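Hemolysin-related protein (Vibrio cholerae serotype O1, PDB 6MLT) is a secreted protein of the biofilm matrix that binds calcium and probably carbohydrate, and is thought to contribute to the adhesion of biofilms. Local coordinates at residues P524-L529 and N533-I538; M373-D378 and V383-K388. All blocks are in the same frame, centred on the assembly; numbering follows the deposited sequence.

Following the chain from its N terminus, contact 2 comes first: strand 370-377 turns back through a short loop and pairs with strand 382-386, closing a hairpin at one edge of a four-stranded sheet in the beta-prism lectin domain. Contact 1 opens more than a hundred residues later, where strand 525-527 loops round to strand 536-541 in a propeller-like sheet that strands 553-559 and 13-19 complete, so an early strand of the chain closes a sheet built mainly from its late part. The two hairpins are in series, neither nested nor crossed. They lie on opposite sides of the chain's centre, their own centres about 55 Å apart, and do not touch: each belongs to a different part of the fold.

Contact 1 (P524-L529 and N533-I538); sequences PVVADL and NNASLI
Val526 lays its CG1 methyl over the CB of Ala535 at 3.6 Å, while its CG2 meets CD1 of Leu537 on the same face of an antiparallel beta hairpin. The hairpin forms half of a four-stranded sheet resembling a beta-propeller blade; strand 553-559 follows it, and strand 13-19 from the start of the chain completes the sheet. With CG1 anti to the backbone N (chi1 173°), the two valine branches divide between the two partners, and Leu492 of strand 490-494 packs against Val526 and Leu537. Val525 and Ile538 bond in both directions, Ile538 N to Val525 O being 2.7 Å, and Ala527 and Ser536 repeat the pattern. On the other face, CD1 of Ile538 lies near Val525, Ala527 and Leu529, and Val37 of strand 36-38 packs against Ala527, Leu529 and Ile538. Leu529 packs its CD1 against Ser536 OG at 3.6 Å, a van der Waals contact; the hydroxyl's hydrogen bonds go to Lys16 NZ and a water. Val54, which binds a calcium ion, lies close to the leucine. Past the strands, two waters bridge the segments. One accepts from Leu529 N and Ser536 OG and donates to Asn534 O; the other donates to Asp528 OD1 and accepts from Asn534 N. The carboxylate of Asp528 ties down the loop, with Gly531 N also bonded to OD1. OD2 of Asp528 accepts the N-H of Asn533 on the syn side, 2.8 Å from Asn533 N and 23° out of the carboxylate plane.

Contact 2 (M373-D378 and V383-K388); sequences MSFTLD and VTVGSK
Met373 and Val385 exchange two backbone hydrogen bonds, Met373 N to Val385 O and Val385 N to Met373 O, both 2.9 Å, and Phe375 and Val383 exchange two more, the shorter being Phe375 N to Val383 O at 2.7 Å. These four bonds zip up an antiparallel beta hairpin at the edge of one sheet of the beta-prism lectin fold, with strand 382-386 outermost and strand 352-359 on the far side of strand 370-377. Val383 O lies in the plane of the Phe375 ring, at its edge, 3.4 Å from Phe375 CD1. Between the bonded pairs, Ser374 and Thr384 face each other on the more exposed side of the sheet. The OG of Ser374, anti to its own nitrogen (chi1 -176°), meets the methyl CG2 of Thr384 at 3.4 Å. The opposite face is largely apolar and turns into the prism, where Ile320 of strand 317-322 touches Met373, Phe375 and Val385, and Ile347 of strand 343-348 touches Phe375 and Val383. Leu377 reaches along this side with CD1 to CG2 of Val383. At the other end CG2 of Val385 packs against CB of Met373 at 3.8 Å, and the bend of Met373 at chi3 (-63°) brings its terminal CE back to within 4.0 Å of that same Val385 CG2.

Contact 1 (P524-L529 and N533-I538)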
# COMPACT_ATOMS: atom_id res chain seq x y z
N PRO A 524 4.84 16.25 -2.99
CA PRO A 524 5.57 16.41 -1.72
C PRO A 524 5.67 15.08 -0.99
O PRO A 524 4.86 14.17 -1.19
CB PRO A 524 4.72 17.41 -0.93
CG PRO A 524 3.65 17.88 -1.88
CD PRO A 524 3.49 16.81 -2.91
N VAL A 525 6.68 14.98 -0.13
CA VAL A 525 6.97 13.76 0.61
C VAL A 525 7.08 14.09 2.09
O VAL A 525 7.75 15.06 2.47
CB VAL A 525 8.28 13.10 0.12
CG1 VAL A 525 8.79 12.04 1.11
CG2 VAL A 525 8.05 12.49 -1.27
N VAL A 526 6.46 13.27 2.93
CA VAL A 526 6.67 13.31 4.37
C VAL A 526 7.55 12.13 4.75
O VAL A 526 7.28 10.99 4.36
CB VAL A 526 5.35 13.28 5.15
CG1 VAL A 526 5.60 13.17 6.65
CG2 VAL A 526 4.53 14.54 4.84
N ALA A 527 8.61 12.41 5.51
CA ALA A 527 9.46 11.35 6.02
C ALA A 527 10.06 11.78 7.36
O ALA A 527 10.36 12.96 7.56
CB ALA A 527 10.59 11.01 5.04
N ASP A 528 10.22 10.80 8.25
CA ASP A 528 10.83 11.01 9.56
C ASP A 528 12.33 10.81 9.39
O ASP A 528 12.85 9.70 9.46
CB ASP A 528 10.25 10.05 10.59
CG ASP A 528 10.82 10.26 11.98
OD1 ASP A 528 11.71 11.12 12.14
OD2 ASP A 528 10.37 9.57 12.92
N LEU A 529 13.03 11.92 9.15
CA LEU A 529 14.45 11.84 8.81
C LEU A 529 15.28 11.37 10.00
O LEU A 529 16.16 10.52 9.85
CB LEU A 529 14.94 13.19 8.30
CG LEU A 529 14.14 13.80 7.14
CD1 LEU A 529 14.72 15.15 6.74
CD2 LEU A 529 14.09 12.87 5.94
N ASN A 533 10.21 10.33 15.65
CA ASN A 533 8.76 10.40 15.64
C ASN A 533 8.26 11.83 15.42
O ASN A 533 7.15 12.17 15.84
CB ASN A 533 8.17 9.84 16.94
CG ASN A 533 6.79 9.25 16.74
OD1 ASN A 533 6.44 8.81 15.64
ND2 ASN A 533 5.99 9.22 17.80
N ASN A 534 9.05 12.66 14.75
CA ASN A 534 8.62 14.00 14.36
C ASN A 534 9.12 14.25 12.94
O ASN A 534 10.30 14.57 12.73
CB ASN A 534 9.14 15.06 15.32
CG ASN A 534 8.52 16.43 15.06
OD1 ASN A 534 7.42 16.53 14.50
ND2 ASN A 534 9.21 17.48 15.46
N ALA A 535 8.22 14.11 11.97
CA ALA A 535 8.57 14.01 10.56
C ALA A 535 8.87 15.38 9.93
O ALA A 535 8.65 16.44 10.52
CB ALA A 535 7.44 13.33 9.79
N SER A 536 9.38 15.32 8.70
CA SER A 536 9.66 16.48 7.87
C SER A 536 8.82 16.41 6.60
O SER A 536 8.56 15.32 6.08
CB SER A 536 11.14 16.55 7.49
OG SER A 536 11.98 16.54 8.62
N LEU A 537 8.41 17.57 6.12
CA LEU A 537 7.65 17.72 4.88
C LEU A 537 8.58 18.30 3.81
O LEU A 537 9.04 19.44 3.94
CB LEU A 537 6.45 18.63 5.08
CG LEU A 537 5.75 19.16 3.83
CD1 LEU A 537 5.22 18.02 2.97
CD2 LEU A 537 4.63 20.12 4.21
N ILE A 538 8.82 17.52 2.75
CA ILE A 538 9.82 17.84 1.73
C ILE A 538 9.11 18.13 0.42
O ILE A 538 8.29 17.32 -0.03
CB ILE A 538 10.81 16.68 1.55
CG1 ILE A 538 11.49 16.33 2.87
CG2 ILE A 538 11.86 17.03 0.48
CD1 ILE A 538 11.62 14.85 3.13
O HOH W 1 12.11 12.62 14.33
O HOH W 2 12.06 14.56 10.50

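Contact 2 (M373-D378 and V383-K388)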
# COMPACT_ATOMS: atom_id res chain seq x y z
N MET A 373 -24.88 -30.06 15.32
CA MET A 373 -25.16 -28.70 14.90
C MET A 373 -25.46 -28.73 13.41
O MET A 373 -24.76 -29.41 12.65
CB MET A 373 -23.99 -27.75 15.20
CG MET A 373 -23.70 -27.61 16.68
SD MET A 373 -22.50 -26.31 17.01
CE MET A 373 -21.06 -26.94 16.17
N SER A 374 -26.51 -28.03 13.00
CA SER A 374 -26.89 -27.93 11.60
C SER A 374 -26.89 -26.46 11.21
O SER A 374 -27.70 -25.68 11.72
CB SER A 374 -28.25 -28.58 11.36
OG SER A 374 -28.58 -28.55 9.99
N PHE A 375 -25.98 -26.09 10.31
CA PHE A 375 -25.85 -24.72 9.84
C PHE A 375 -26.70 -24.53 8.59
O PHE A 375 -26.54 -25.26 7.61
CB PHE A 375 -24.39 -24.38 9.52
CG PHE A 375 -23.46 -24.51 10.68
CD1 PHE A 375 -22.84 -25.72 10.96
CD2 PHE A 375 -23.18 -23.42 11.48
CE1 PHE A 375 -21.95 -25.83 12.04
CE2 PHE A 375 -22.30 -23.53 12.56
CZ PHE A 375 -21.69 -24.73 12.83
N THR A 376 -27.60 -23.54 8.61
CA THR A 376 -28.32 -23.11 7.42
C THR A 376 -27.55 -21.95 6.80
O THR A 376 -27.28 -20.95 7.47
CB THR A 376 -29.75 -22.70 7.75
OG1 THR A 376 -30.47 -23.82 8.28
CG2 THR A 376 -30.48 -22.20 6.50
N LEU A 377 -27.20 -22.09 5.52
CA LEU A 377 -26.45 -21.07 4.81
C LEU A 377 -27.39 -20.15 4.04
O LEU A 377 -28.58 -20.43 3.88
CB LEU A 377 -25.44 -21.71 3.86
CG LEU A 377 -24.49 -22.73 4.51
CD1 LEU A 377 -23.45 -23.20 3.49
CD2 LEU A 377 -23.81 -22.16 5.74
N ASP A 378 -26.84 -19.04 3.54
CA ASP A 378 -27.66 -18.03 2.89
C ASP A 378 -28.30 -18.54 1.60
O ASP A 378 -29.32 -17.99 1.18
CB ASP A 378 -26.82 -16.78 2.60
CG ASP A 378 -25.51 -17.09 1.90
OD1 ASP A 378 -25.32 -18.24 1.46
OD2 ASP A 378 -24.66 -16.18 1.80
N VAL A 383 -25.35 -27.55 6.39
CA VAL A 383 -24.09 -28.20 6.72
C VAL A 383 -24.22 -28.72 8.14
O VAL A 383 -24.49 -27.95 9.06
CB VAL A 383 -22.90 -27.23 6.60
CG1 VAL A 383 -21.60 -27.94 6.96
CG2 VAL A 383 -22.82 -26.65 5.20
N THR A 384 -24.03 -30.02 8.32
CA THR A 384 -24.25 -30.65 9.61
C THR A 384 -22.97 -31.28 10.14
O THR A 384 -22.13 -31.76 9.37
CB THR A 384 -25.35 -31.71 9.54
OG1 THR A 384 -24.90 -32.81 8.75
CG2 THR A 384 -26.63 -31.12 8.92
N VAL A 385 -22.83 -31.26 11.46
CA VAL A 385 -21.76 -31.94 12.16
C VAL A 385 -22.39 -32.67 13.34
O VAL A 385 -23.27 -32.13 14.02
CB VAL A 385 -20.66 -30.96 12.64
CG1 VAL A 385 -19.91 -30.38 11.44
CG2 VAL A 385 -21.27 -29.84 13.48
N GLY A 386 -21.94 -33.90 13.58
CA GLY A 386 -22.58 -34.75 14.56
C GLY A 386 -23.86 -35.34 14.01
O GLY A 386 -24.14 -35.29 12.81
N SER A 387 -24.67 -35.87 14.92
CA SER A 387 -25.89 -36.57 14.53
C SER A 387 -26.92 -36.53 15.64
O SER A 387 -26.61 -36.84 16.79
CB SER A 387 -25.59 -38.02 14.17
OG SER A 387 -26.79 -38.70 13.84
N LYS A 388 -28.16 -36.18 15.27
CA LYS A 388 -29.28 -36.25 16.20
C LYS A 388 -29.53 -37.68 16.65
O LYS A 388 -30.10 -37.91 17.73
CB LYS A 388 -30.54 -35.69 15.55
CG LYS A 388 -30.59 -34.18 15.48
CD LYS A 388 -31.82 -33.71 14.69
CE LYS A 388 -32.57 -32.59 15.41
NZ LYS A 388 -33.56 -33.11 16.40